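Local coordinates for protein anaphase-promoting complex subunit CUT9 (Schizosaccharomyces pombe, PDB 2XPI) that serves as a tetratricopeptide-repeat subunit of the anaphase-promoting complex/cyclosome, an E3 ubiquitin ligase that controls progression through mitosis and G1, and binds the partner protein hcn1, at residues G353-L358 against L384-I389; L377-Y382 against R393-K398; R320-L325 against K507-E512; E371-W376 against S397-M402; P408-F413 against I427-T432. All coordinates share one frame; numbering follows the deposited sequence.

Contact 3 opens first, at 320-325 in TPR 7, and closes last, at 507-512, so its long loop encloses the other four. Inside it, contact 1 starts at 353-358 in TPR 8 and closes at 384-389 in TPR 9. It crosses contacts 4 and 2, which open at 371-376 and 377-382 and close at 397-402 and 393-398, sharing Ser397 and Lys398; these two pair helices 373-385 and 389-402 along their length. Contact 5 follows in series, pairs helices 407-420 and 423-435 of TPR 10, and touches contacts 2 and 4. Contact 3 alone joins distant parts of the solenoid.

Contact 1 of 5, residues G353-L358 against L384-I389; sequences GEKNKL and LCVNKI
Cys385 fits against the turn that starts helix 355-368, and most of the contact gathers round its sulfur. With SG anti to the backbone N (chi1 158°), the thiol reaches across to Lys355, whose CG lies 3.3 Å from Cys385 SG, and to the end of the preceding helix, where Gly353 O lies 3.6 Å from SG. On the side toward helix 342-352 the packing is apolar: Leu358 CD2 approaches Cys385 CB at 4.3 Å. Leu358 is buried and also rests on Leu346 and Leu349 of helix 342-352 and on Ile381 and Tyr382, which makes this the closed side of the contact.

The other side is loose. The Lys355 chain crosses Val386 at about a right angle, and its bends at chi3 and chi4 bring NZ to 4.1 Å from Val386 CG2. Lys355 is itself exposed, so this edge borders on solvent.

Gly353, with a positive phi of 79°, is the C-prime residue of a Schellman motif that ends helix 342-352, closed by bonds from Glu354 N to Leu349 O and from Gly353 N to His350 O. The tight turn between the two helices thus presents its backbone to Cys385. No hydrogen bond spans the segments; what joins TPR 8 to TPR 9 here is van der Waals contact of the Cys385 sulfur with a methylene and a backbone carbonyl, and of a leucine methyl with Cys385 CB.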
# COMPACT_ATOMS: atom_id res chain seq x y z
N GLY A 353 35.51 -10.74 12.85
CA GLY A 353 34.99 -11.50 13.97
C GLY A 353 34.22 -10.71 15.00
O GLY A 353 34.24 -11.05 16.18
N GLU A 354 33.52 -9.67 14.55
CA GLU A 354 32.81 -8.75 15.43
C GLU A 354 31.39 -9.21 15.79
O GLU A 354 30.42 -8.63 15.31
CB GLU A 354 32.72 -7.39 14.76
CG GLU A 354 34.01 -6.91 14.13
CD GLU A 354 34.72 -5.88 14.98
OE1 GLU A 354 34.36 -5.73 16.17
OE2 GLU A 354 35.64 -5.21 14.45
N LYS A 355 31.27 -10.21 16.66
CA LYS A 355 29.96 -10.72 17.05
C LYS A 355 29.05 -9.61 17.54
O LYS A 355 27.93 -9.46 17.07
CB LYS A 355 30.07 -11.77 18.17
CG LYS A 355 31.42 -12.44 18.31
CD LYS A 355 31.41 -13.48 19.44
CE LYS A 355 30.75 -12.95 20.73
NZ LYS A 355 29.25 -12.97 20.67
N ASN A 356 29.55 -8.85 18.51
CA ASN A 356 28.79 -7.76 19.11
C ASN A 356 28.17 -6.85 18.05
O ASN A 356 26.97 -6.58 18.07
CB ASN A 356 29.70 -6.96 20.05
CG ASN A 356 28.97 -5.82 20.74
OD1 ASN A 356 29.48 -4.69 20.83
ND2 ASN A 356 27.76 -6.10 21.23
N LYS A 357 28.98 -6.38 17.11
CA LYS A 357 28.47 -5.48 16.08
C LYS A 357 27.47 -6.17 15.17
O LYS A 357 26.45 -5.58 14.83
CB LYS A 357 29.61 -4.86 15.27
CG LYS A 357 30.55 -3.97 16.06
CD LYS A 357 31.20 -2.96 15.14
CE LYS A 357 32.30 -2.15 15.83
NZ LYS A 357 31.82 -1.51 17.09
N LEU A 358 27.75 -7.42 14.79
CA LEU A 358 26.84 -8.23 13.98
C LEU A 358 25.53 -8.47 14.70
O LEU A 358 24.46 -8.54 14.07
CB LEU A 358 27.48 -9.60 13.70
CG LEU A 358 28.07 -10.02 12.35
CD1 LEU A 358 28.05 -8.87 11.33
CD2 LEU A 358 29.48 -10.56 12.58
N LEU A 384 27.09 -17.04 12.07
CA LEU A 384 28.35 -17.48 11.50
C LEU A 384 29.68 -17.00 12.19
O LEU A 384 30.63 -17.78 12.14
CB LEU A 384 28.35 -17.23 9.98
CG LEU A 384 28.97 -18.30 9.07
CD1 LEU A 384 28.18 -19.59 9.18
CD2 LEU A 384 29.06 -17.85 7.61
N CYS A 385 29.80 -15.79 12.80
CA CYS A 385 30.99 -15.57 13.69
C CYS A 385 30.82 -16.29 15.02
O CYS A 385 31.68 -16.19 15.91
CB CYS A 385 31.43 -14.10 14.02
SG CYS A 385 32.48 -14.16 15.65
N VAL A 386 29.71 -17.01 15.15
CA VAL A 386 29.35 -17.60 16.43
C VAL A 386 29.30 -19.12 16.28
O VAL A 386 29.10 -19.88 17.25
CB VAL A 386 28.03 -16.97 16.95
CG1 VAL A 386 27.07 -18.01 17.50
CG2 VAL A 386 28.34 -15.91 17.98
N ASN A 387 29.50 -19.56 15.04
CA ASN A 387 29.60 -20.97 14.73
C ASN A 387 28.36 -21.79 15.00
O ASN A 387 28.45 -22.98 15.30
CB ASN A 387 30.77 -21.57 15.48
CG ASN A 387 31.83 -22.07 14.56
OD1 ASN A 387 31.74 -23.20 14.05
ND2 ASN A 387 32.83 -21.24 14.30
N LYS A 388 27.20 -21.16 14.91
CA LYS A 388 25.94 -21.88 15.01
C LYS A 388 25.48 -22.11 13.59
O LYS A 388 24.73 -21.33 13.04
CB LYS A 388 24.92 -21.08 15.81
CG LYS A 388 25.07 -21.20 17.31
CD LYS A 388 24.09 -20.30 18.04
CE LYS A 388 23.87 -20.73 19.50
NZ LYS A 388 23.06 -21.99 19.62
N ILE A 389 25.97 -23.19 13.00
CA ILE A 389 25.87 -23.39 11.56
C ILE A 389 24.44 -23.75 11.08
O ILE A 389 24.02 -23.31 10.01
CB ILE A 389 26.91 -24.44 11.10
CG1 ILE A 389 28.29 -24.02 11.59
CG2 ILE A 389 26.88 -24.61 9.58
CD1 ILE A 389 28.71 -22.64 11.10

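Contact 2 of 5, residues L377-Y382 against R393-K398; sequences LAVGIY and RRYFSK
The rings of Tyr395 and Phe396 stand against Val379 and Gly380 of the facing helix. Over the centre of one Tyr395 face sits Val379 CG1, 3.6 Å from the ring centroid and 12° off its normal, a CH-pi contact; Arg394 CG covers the opposite face. The Phe396 ring takes Gly380 CA over one face, toward the rim, with CA 4.1 Å from the centroid. At its edge lie Leu377 CD2, 3.6 Å from Phe396 CE1, and Ile381 CG1, 4.0 Å from the same CE1. Leu377 starts out pointing away from the other helix, and its extension with CG anti to the backbone N (chi1 -159°) carries CD2 back to the ring.

Segments 377-382 and 393-398 run nearly antiparallel (161° between their directions), their axes approaching to 7.8 Å. Glycine in the first helix facing phenylalanine in the second matches the small and aromatic consensus positions of a TPR; a beta carbon on Gly380 would run into the Phe396 ring. With an alanine at Phe396, Leu377 and Ile381 would probably lose the edge they close on and a gap would open beside Gly380. No hydrogen bond crosses the segments: CH-pi and apolar contacts join them, with the Phe396 rim on the Gly380-Ile381 peptide.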
# COMPACT_ATOMS: atom_id res chain seq x y z
N LEU A 377 20.09 -11.98 5.89
CA LEU A 377 21.51 -12.14 5.61
C LEU A 377 22.28 -11.79 6.87
O LEU A 377 23.22 -12.49 7.23
CB LEU A 377 21.94 -11.20 4.48
CG LEU A 377 23.19 -11.37 3.60
CD1 LEU A 377 24.13 -10.21 3.79
CD2 LEU A 377 23.93 -12.70 3.71
N ALA A 378 21.87 -10.72 7.54
CA ALA A 378 22.57 -10.24 8.73
C ALA A 378 22.42 -11.22 9.91
O ALA A 378 23.40 -11.51 10.63
CB ALA A 378 22.09 -8.85 9.12
N VAL A 379 21.21 -11.72 10.12
CA VAL A 379 20.99 -12.74 11.14
C VAL A 379 21.87 -13.96 10.88
O VAL A 379 22.43 -14.52 11.81
CB VAL A 379 19.51 -13.15 11.22
CG1 VAL A 379 19.33 -14.27 12.18
CG2 VAL A 379 18.67 -11.97 11.67
N GLY A 380 22.02 -14.35 9.62
CA GLY A 380 22.80 -15.51 9.27
C GLY A 380 24.28 -15.30 9.51
O GLY A 380 24.95 -16.16 10.09
N ILE A 381 24.81 -14.16 9.06
CA ILE A 381 26.22 -13.88 9.20
C ILE A 381 26.61 -13.88 10.66
O ILE A 381 27.69 -14.33 11.02
CB ILE A 381 26.61 -12.53 8.54
CG1 ILE A 381 26.55 -12.68 7.02
CG2 ILE A 381 28.02 -12.09 8.99
CD1 ILE A 381 26.71 -11.38 6.28
N TYR A 382 25.69 -13.41 11.50
CA TYR A 382 25.91 -13.42 12.95
C TYR A 382 26.05 -14.83 13.49
O TYR A 382 26.99 -15.11 14.22
CB TYR A 382 24.78 -12.74 13.71
CG TYR A 382 24.88 -13.09 15.17
CD1 TYR A 382 25.96 -12.68 15.92
CD2 TYR A 382 23.90 -13.87 15.78
CE1 TYR A 382 26.08 -13.00 17.25
CE2 TYR A 382 24.01 -14.21 17.13
CZ TYR A 382 25.10 -13.77 17.85
OH TYR A 382 25.22 -14.09 19.18
N ARG A 393 22.50 -21.56 8.41
CA ARG A 393 21.92 -22.13 7.19
C ARG A 393 20.45 -21.77 7.03
O ARG A 393 20.04 -21.33 5.95
CB ARG A 393 22.06 -23.64 7.12
CG ARG A 393 21.41 -24.21 5.88
CD ARG A 393 22.13 -25.42 5.36
NE ARG A 393 21.78 -26.62 6.10
CZ ARG A 393 22.67 -27.42 6.69
NH1 ARG A 393 23.97 -27.15 6.65
NH2 ARG A 393 22.23 -28.51 7.32
N ARG A 394 19.66 -21.94 8.09
CA ARG A 394 18.26 -21.53 8.05
C ARG A 394 18.09 -20.10 7.49
O ARG A 394 17.21 -19.84 6.66
CB ARG A 394 17.56 -21.63 9.42
CG ARG A 394 16.53 -20.50 9.57
CD ARG A 394 15.44 -20.74 10.59
NE ARG A 394 14.10 -20.28 10.18
CZ ARG A 394 13.69 -20.02 8.93
NH1 ARG A 394 14.49 -20.16 7.87
NH2 ARG A 394 12.43 -19.65 8.73
N TYR A 395 18.92 -19.17 7.94
CA TYR A 395 18.68 -17.76 7.64
C TYR A 395 19.17 -17.33 6.27
O TYR A 395 18.57 -16.45 5.68
CB TYR A 395 19.19 -16.85 8.75
CG TYR A 395 18.28 -16.98 9.95
CD1 TYR A 395 16.99 -16.45 9.93
CD2 TYR A 395 18.68 -17.66 11.10
CE1 TYR A 395 16.15 -16.57 11.01
CE2 TYR A 395 17.84 -17.78 12.19
CZ TYR A 395 16.58 -17.24 12.14
OH TYR A 395 15.72 -17.37 13.21
N PHE A 396 20.22 -17.97 5.77
CA PHE A 396 20.65 -17.70 4.41
C PHE A 396 19.63 -18.35 3.50
O PHE A 396 19.36 -17.87 2.39
CB PHE A 396 22.04 -18.26 4.14
CG PHE A 396 23.12 -17.63 4.97
CD1 PHE A 396 23.30 -16.25 4.95
CD2 PHE A 396 23.97 -18.41 5.73
CE1 PHE A 396 24.29 -15.66 5.71
CE2 PHE A 396 24.96 -17.83 6.48
CZ PHE A 396 25.12 -16.45 6.47
N SER A 397 19.04 -19.43 3.97
CA SER A 397 17.93 -20.03 3.25
C SER A 397 16.75 -19.06 3.14
O SER A 397 16.16 -18.91 2.08
CB SER A 397 17.45 -21.31 3.92
OG SER A 397 16.57 -22.00 3.05
N LYS A 398 16.41 -18.41 4.25
CA LYS A 398 15.23 -17.56 4.32
C LYS A 398 15.40 -16.34 3.43
O LYS A 398 14.49 -15.93 2.72
CB LYS A 398 15.02 -17.13 5.77
CG LYS A 398 13.72 -16.43 6.04
CD LYS A 398 13.66 -15.93 7.46
CE LYS A 398 12.62 -14.81 7.59
NZ LYS A 398 11.20 -15.24 7.37

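Contact 3 of 5, residues R320-L325 against K507-E512; sequences RFIDVL and KTQSNE
Arg320 reaches over Gln509 to the backbone of Lys507, and the polar contact begins there: Arg320 NH1 gives a weak hydrogen bond of 3.1 Å to Lys507 O, which lies near the guanidinium plane, with an N-H...O angle of 134°. On its own side, Arg320 NH2 forms a salt bridge with Asp323 OD2 at 2.9 Å, whose hydrogen bond is weak. Both terminal nitrogens thus have a partner, each through a poorly aligned bond.

Stacking is the second element. Bends at chi2 and chi3 fold the Arg320 chain back, so that the guanidinium lies over the flat end of Gln509 with the two planes 21° apart. Gln509 CG comes within 3.4 Å of Arg320 NH1.

Apolar contacts flank the stack. Gln509 CB meets Ile322 CG1 at 3.9 Å, the two side chains crossing at about a right angle, while Ser510 CA meets the edge of the Phe321 ring, 3.9 Å from Phe321 CD2.

Gln509 also hydrogen-bonds through its backbone with Ser319, and Asn511 N with Glu351 OE1 of helix 342-352. The loop following TPR 12, before helix 516-528, is thus laid against the start of helix 321-334 in TPR 7, consistent with the superhelical winding of TPR arrays, which brings distant repeats together.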
# COMPACT_ATOMS: atom_id res chain seq x y z
N ARG A 320 41.28 -5.04 1.86
CA ARG A 320 41.55 -4.00 2.83
C ARG A 320 40.30 -3.82 3.69
O ARG A 320 39.56 -2.86 3.52
CB ARG A 320 41.88 -2.70 2.12
CG ARG A 320 42.87 -2.85 0.99
CD ARG A 320 44.28 -2.62 1.46
NE ARG A 320 44.42 -1.31 2.07
CZ ARG A 320 45.31 -1.01 3.01
NH1 ARG A 320 46.14 -1.95 3.45
NH2 ARG A 320 45.38 0.22 3.50
N PHE A 321 40.09 -4.74 4.61
CA PHE A 321 38.85 -4.78 5.35
C PHE A 321 38.61 -3.65 6.37
O PHE A 321 37.47 -3.32 6.65
CB PHE A 321 38.67 -6.15 6.01
CG PHE A 321 38.72 -7.29 5.03
CD1 PHE A 321 37.74 -7.43 4.05
CD2 PHE A 321 39.73 -8.25 5.11
CE1 PHE A 321 37.79 -8.49 3.15
CE2 PHE A 321 39.78 -9.32 4.21
CZ PHE A 321 38.82 -9.44 3.23
N ILE A 322 39.67 -3.09 6.94
CA ILE A 322 39.52 -1.98 7.88
C ILE A 322 39.09 -0.77 7.09
O ILE A 322 38.23 0.01 7.52
CB ILE A 322 40.84 -1.64 8.58
CG1 ILE A 322 41.42 -2.85 9.31
CG2 ILE A 322 40.67 -0.47 9.55
CD1 ILE A 322 42.86 -2.65 9.74
N ASP A 323 39.69 -0.61 5.92
CA ASP A 323 39.31 0.49 5.04
C ASP A 323 37.84 0.43 4.65
O ASP A 323 37.13 1.43 4.75
CB ASP A 323 40.22 0.56 3.82
CG ASP A 323 41.64 0.94 4.19
OD1 ASP A 323 41.83 1.47 5.31
OD2 ASP A 323 42.57 0.69 3.38
N VAL A 324 37.39 -0.75 4.21
CA VAL A 324 35.99 -0.98 3.89
C VAL A 324 35.08 -0.56 5.06
O VAL A 324 34.06 0.05 4.84
CB VAL A 324 35.69 -2.46 3.52
CG1 VAL A 324 34.20 -2.67 3.26
CG2 VAL A 324 36.51 -2.90 2.32
N LEU A 325 35.46 -0.90 6.29
CA LEU A 325 34.64 -0.54 7.46
C LEU A 325 34.65 0.97 7.79
O LEU A 325 33.61 1.54 8.17
CB LEU A 325 35.05 -1.36 8.68
CG LEU A 325 34.50 -2.79 8.68
CD1 LEU A 325 35.13 -3.65 9.81
CD2 LEU A 325 32.99 -2.77 8.77
N LYS A 507 50.13 -7.14 2.75
CA LYS A 507 49.64 -5.90 2.16
C LYS A 507 48.16 -5.64 2.47
O LYS A 507 47.70 -4.50 2.46
CB LYS A 507 49.86 -5.90 0.65
CG LYS A 507 51.28 -6.26 0.22
CD LYS A 507 51.35 -6.47 -1.29
CE LYS A 507 52.56 -7.32 -1.69
NZ LYS A 507 52.40 -7.95 -3.05
N THR A 508 47.41 -6.71 2.75
CA THR A 508 46.00 -6.56 3.04
C THR A 508 45.78 -6.25 4.52
O THR A 508 46.72 -5.97 5.24
CB THR A 508 45.21 -7.81 2.66
OG1 THR A 508 45.34 -8.79 3.70
CG2 THR A 508 45.72 -8.38 1.34
N GLN A 509 44.53 -6.30 4.95
CA GLN A 509 44.18 -5.97 6.33
C GLN A 509 43.36 -7.10 6.91
O GLN A 509 42.46 -6.88 7.72
CB GLN A 509 43.39 -4.65 6.40
CG GLN A 509 44.08 -3.48 5.74
CD GLN A 509 43.23 -2.22 5.73
OE1 GLN A 509 43.66 -1.15 6.16
NE2 GLN A 509 42.01 -2.34 5.23
N SER A 510 43.68 -8.32 6.50
CA SER A 510 42.91 -9.49 6.93
C SER A 510 43.30 -9.99 8.30
O SER A 510 44.46 -9.90 8.71
CB SER A 510 43.06 -10.63 5.92
OG SER A 510 44.27 -10.50 5.19
N ASN A 511 42.31 -10.49 9.02
CA ASN A 511 42.52 -11.20 10.28
C ASN A 511 43.66 -12.22 10.09
O ASN A 511 43.60 -13.09 9.21
CB ASN A 511 41.20 -11.87 10.67
CG ASN A 511 41.28 -12.66 11.96
OD1 ASN A 511 40.37 -13.44 12.28
ND2 ASN A 511 42.36 -12.47 12.72
N GLU A 512 44.72 -12.11 10.88
CA GLU A 512 45.91 -12.91 10.63
C GLU A 512 45.74 -14.41 10.94
O GLU A 512 46.44 -15.26 10.38
CB GLU A 512 47.13 -12.35 11.37

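Contact 4 of 5, residues E371-W376 against S397-M402; sequences EKAVTW and SKSSTM
Trp376, Ala373 and the side chains of Lys398, Ser399 and Met402 form a mixed polar and aromatic contact at the open end of the TPR 9 hairpin, where helix 373-385 begins and helix 389-402 finishes. Trp376 carries much of it. With CG anti to the backbone N (chi1 -171°), the extended Lys398 chain lays CE over the indole, 3.4 Å from the centroid of the five-membered ring, and the bend at chi4 (67°) turns NZ to 4.7 Å from that centroid, still over the face, a cation-pi contact. Thr375 CG2 covers the opposite face. Met402 SD comes obliquely, 4.5 Å from the same centroid, as a Met-aromatic contact whose methyl position is doubtful. Trp376 NE1 is hydrogen-bonded to Pro370 O, which would restrain the turn of the indole.

Deeper in, Ser399 OG gives a hydrogen bond of 2.8 Å to Ala373 O from above the carbonyl plane. The same oxygen accepts a weak bond from Trp376 N.

Were Trp376 a leucine, Lys398 would probably lose the flat surface beneath its ammonium end and Pro370 O its indole partner. Ser399 OG ties the first turn of helix 373-385 to helix 389-402 through Ala373 O, while the Lys398 ammonium group probably gains some electrostatic stabilisation from the ring face.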
# COMPACT_ATOMS: atom_id res chain seq x y z
N GLU A 371 10.91 -7.58 6.43
CA GLU A 371 10.42 -8.01 5.13
C GLU A 371 11.51 -7.92 4.06
O GLU A 371 11.26 -8.20 2.89
CB GLU A 371 9.18 -7.19 4.72
CG GLU A 371 9.48 -5.78 4.18
CD GLU A 371 10.03 -4.81 5.24
OE1 GLU A 371 9.86 -5.08 6.45
OE2 GLU A 371 10.64 -3.78 4.85
N LYS A 372 12.72 -7.53 4.47
CA LYS A 372 13.85 -7.40 3.55
C LYS A 372 14.79 -8.58 3.71
O LYS A 372 15.13 -8.96 4.83
CB LYS A 372 14.64 -6.12 3.83
CG LYS A 372 13.84 -4.82 3.76
CD LYS A 372 13.17 -4.63 2.41
CE LYS A 372 14.19 -4.42 1.30
NZ LYS A 372 13.58 -4.53 -0.07
N ALA A 373 15.23 -9.14 2.57
CA ALA A 373 16.21 -10.23 2.52
C ALA A 373 17.54 -9.89 3.20
O ALA A 373 18.16 -10.76 3.81
CB ALA A 373 16.47 -10.65 1.08
N VAL A 374 17.99 -8.64 3.09
CA VAL A 374 19.22 -8.26 3.78
C VAL A 374 19.11 -8.52 5.26
O VAL A 374 20.09 -8.88 5.90
CB VAL A 374 19.55 -6.76 3.66
CG1 VAL A 374 21.03 -6.58 3.34
CG2 VAL A 374 18.65 -6.08 2.65
N THR A 375 17.92 -8.30 5.82
CA THR A 375 17.75 -8.46 7.25
C THR A 375 18.18 -9.85 7.68
O THR A 375 18.87 -10.01 8.68
CB THR A 375 16.31 -8.21 7.69
OG1 THR A 375 16.06 -6.81 7.62
CG2 THR A 375 16.10 -8.68 9.13
N TRP A 376 17.79 -10.84 6.90
CA TRP A 376 18.09 -12.22 7.27
C TRP A 376 19.48 -12.68 6.85
O TRP A 376 20.01 -13.61 7.42
CB TRP A 376 16.96 -13.14 6.84
CG TRP A 376 15.65 -12.59 7.35
CD1 TRP A 376 14.74 -11.87 6.65
CD2 TRP A 376 15.16 -12.64 8.69
NE1 TRP A 376 13.70 -11.50 7.44
CE2 TRP A 376 13.93 -11.95 8.71
CE3 TRP A 376 15.63 -13.21 9.88
CZ2 TRP A 376 13.16 -11.83 9.86
CZ3 TRP A 376 14.86 -13.08 11.03
CH2 TRP A 376 13.64 -12.41 11.01
N SER A 397 19.04 -19.43 3.97
CA SER A 397 17.93 -20.03 3.25
C SER A 397 16.75 -19.06 3.14
O SER A 397 16.16 -18.91 2.08
CB SER A 397 17.45 -21.31 3.92
OG SER A 397 16.57 -22.00 3.05
N LYS A 398 16.41 -18.41 4.25
CA LYS A 398 15.23 -17.56 4.32
C LYS A 398 15.40 -16.34 3.43
O LYS A 398 14.49 -15.93 2.72
CB LYS A 398 15.02 -17.13 5.77
CG LYS A 398 13.72 -16.43 6.04
CD LYS A 398 13.66 -15.93 7.46
CE LYS A 398 12.62 -14.81 7.59
NZ LYS A 398 11.20 -15.24 7.37
N SER A 399 16.61 -15.78 3.47
CA SER A 399 16.98 -14.60 2.72
C SER A 399 17.05 -14.87 1.21
O SER A 399 16.54 -14.11 0.41
CB SER A 399 18.32 -14.10 3.27
OG SER A 399 18.92 -13.13 2.45
N SER A 400 17.67 -15.98 0.82
CA SER A 400 17.81 -16.30 -0.59
C SER A 400 16.47 -16.74 -1.18
O SER A 400 16.29 -16.77 -2.40
CB SER A 400 18.84 -17.41 -0.76
OG SER A 400 18.35 -18.65 -0.27
N THR A 401 15.54 -17.10 -0.31
CA THR A 401 14.20 -17.45 -0.73
C THR A 401 13.38 -16.18 -0.91
O THR A 401 12.63 -16.05 -1.87
CB THR A 401 13.49 -18.31 0.32
OG1 THR A 401 14.07 -19.62 0.32
CG2 THR A 401 11.99 -18.40 0.03
N MET A 402 13.53 -15.26 0.04
CA MET A 402 12.87 -13.97 -0.02
C MET A 402 13.30 -13.17 -1.24
O MET A 402 12.51 -12.41 -1.80
CB MET A 402 13.17 -13.16 1.23
CG MET A 402 12.26 -13.44 2.39
SD MET A 402 12.63 -12.38 3.79
CE MET A 402 13.77 -13.46 4.61

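Contact 5 of 5, residues P408-F413 against I427-T432; sequences PAWIGF and ISAYTT
Thr432, whose backbone N hydrogen-bonds to Ser428 O at 2.8 Å, sets its hydroxyl over the indole of Trp410. OG1 stands above the centre of the ring system, 3.5 Å from Trp410 CD2, while Thr432 CG2 lies toward the benzene end, 4.1 Å from Trp410 CZ3; the two side chains cross at about a right angle. The indole is held from elsewhere too, since Trp410 NE1 hydrogen-bonds to Pro404 O.

Beside the indole, Ala429 CB enters between the two aromatic residues of helix 407-420. It is 4.2 Å from Trp410 CE3 and 4.1 Å from Phe413 CD2, a small residue between bulky neighbours. Farther round, Ile411 meets Tyr430. The Ile411 side chain leaves its helix pointing away, but with chi2 at -47° Ile411 CD1 swings back to the edge of the Tyr430 ring, 4.1 Å from Tyr430 CD1.

Segments 408-413 and 427-432 are nearly antiparallel, 160° between their directions and 8.3 Å between axes, as expected for the helix pair within one TPR, here TPR 10. On one side Trp410 and Phe413 rest on Ser400 and Arg393 of helix 389-402; on the other, Tyr430 and Thr431 pack on Leu447 of helix 442-454. Tyr430 OH is hydrogen-bonded to a basic side chain of another protein's chain and Ile411 packs on an apolar one, consistent with the role of TPR 10 in binding hcn1.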
# COMPACT_ATOMS: atom_id res chain seq x y z
N PRO A 408 24.84 -12.52 -2.16
CA PRO A 408 25.41 -12.68 -0.82
C PRO A 408 24.74 -13.76 0.03
O PRO A 408 25.43 -14.45 0.78
CB PRO A 408 25.21 -11.29 -0.18
CG PRO A 408 25.27 -10.35 -1.32
CD PRO A 408 24.66 -11.09 -2.51
N ALA A 409 23.43 -13.92 -0.08
CA ALA A 409 22.73 -14.92 0.73
C ALA A 409 23.05 -16.32 0.25
O ALA A 409 23.05 -17.27 1.03
CB ALA A 409 21.25 -14.69 0.67
N TRP A 410 23.31 -16.45 -1.06
CA TRP A 410 23.67 -17.74 -1.63
C TRP A 410 25.06 -18.16 -1.19
O TRP A 410 25.27 -19.31 -0.87
CB TRP A 410 23.55 -17.73 -3.16
CG TRP A 410 22.12 -17.84 -3.64
CD1 TRP A 410 21.33 -16.82 -4.08
CD2 TRP A 410 21.32 -19.02 -3.70
NE1 TRP A 410 20.09 -17.30 -4.42
CE2 TRP A 410 20.06 -18.64 -4.20
CE3 TRP A 410 21.55 -20.37 -3.39
CZ2 TRP A 410 19.02 -19.57 -4.40
CZ3 TRP A 410 20.52 -21.28 -3.59
CH2 TRP A 410 19.27 -20.87 -4.09
N ILE A 411 26.01 -17.22 -1.17
CA ILE A 411 27.37 -17.50 -0.69
C ILE A 411 27.32 -17.97 0.77
O ILE A 411 27.86 -19.02 1.11
CB ILE A 411 28.32 -16.29 -0.84
CG1 ILE A 411 28.62 -16.00 -2.32
CG2 ILE A 411 29.64 -16.56 -0.16
CD1 ILE A 411 28.99 -17.25 -3.15
N GLY A 412 26.65 -17.20 1.62
CA GLY A 412 26.43 -17.62 2.99
C GLY A 412 25.81 -19.00 3.09
O GLY A 412 26.19 -19.79 3.93
N PHE A 413 24.84 -19.27 2.22
CA PHE A 413 24.15 -20.56 2.20
C PHE A 413 25.14 -21.68 1.87
O PHE A 413 25.23 -22.69 2.58
CB PHE A 413 23.07 -20.50 1.12
CG PHE A 413 22.05 -21.58 1.20
CD1 PHE A 413 21.64 -22.09 2.42
CD2 PHE A 413 21.44 -22.05 0.05
CE1 PHE A 413 20.67 -23.09 2.50
CE2 PHE A 413 20.48 -23.06 0.11
CZ PHE A 413 20.09 -23.58 1.34
N ILE A 427 28.18 -27.12 -3.56
CA ILE A 427 28.34 -26.92 -5.00
C ILE A 427 27.08 -26.41 -5.76
O ILE A 427 27.20 -25.59 -6.66
CB ILE A 427 28.96 -28.18 -5.67
CG1 ILE A 427 30.43 -28.29 -5.25
CG2 ILE A 427 28.80 -28.15 -7.21
CD1 ILE A 427 30.94 -29.70 -5.12
N SER A 428 25.88 -26.89 -5.41
CA SER A 428 24.66 -26.27 -5.95
C SER A 428 24.61 -24.78 -5.62
O SER A 428 24.49 -23.95 -6.52
CB SER A 428 23.41 -26.91 -5.36
OG SER A 428 23.27 -28.24 -5.79
N ALA A 429 24.69 -24.46 -4.34
CA ALA A 429 24.62 -23.08 -3.91
C ALA A 429 25.70 -22.23 -4.56
O ALA A 429 25.41 -21.12 -5.00
CB ALA A 429 24.65 -22.98 -2.38
N TYR A 430 26.94 -22.72 -4.65
CA TYR A 430 28.02 -21.94 -5.27
C TYR A 430 27.81 -21.76 -6.77
O TYR A 430 28.23 -20.77 -7.35
CB TYR A 430 29.41 -22.57 -5.08
CG TYR A 430 30.00 -22.43 -3.71
CD1 TYR A 430 30.04 -21.21 -3.05
CD2 TYR A 430 30.55 -23.55 -3.07
CE1 TYR A 430 30.59 -21.10 -1.76
CE2 TYR A 430 31.11 -23.45 -1.81
CZ TYR A 430 31.13 -22.24 -1.16
OH TYR A 430 31.68 -22.19 0.08
N THR A 431 27.20 -22.75 -7.42
CA THR A 431 26.97 -22.58 -8.84
C THR A 431 25.78 -21.66 -9.08
O THR A 431 25.87 -20.78 -9.93
CB THR A 431 26.89 -23.91 -9.63
OG1 THR A 431 25.73 -24.63 -9.23
CG2 THR A 431 28.10 -24.78 -9.36
N THR A 432 24.69 -21.79 -8.32
CA THR A 432 23.68 -20.75 -8.46
C THR A 432 24.20 -19.36 -8.08
O THR A 432 23.76 -18.36 -8.63
CB THR A 432 22.24 -21.05 -7.88
OG1 THR A 432 21.84 -19.99 -7.02
CG2 THR A 432 22.09 -22.40 -7.19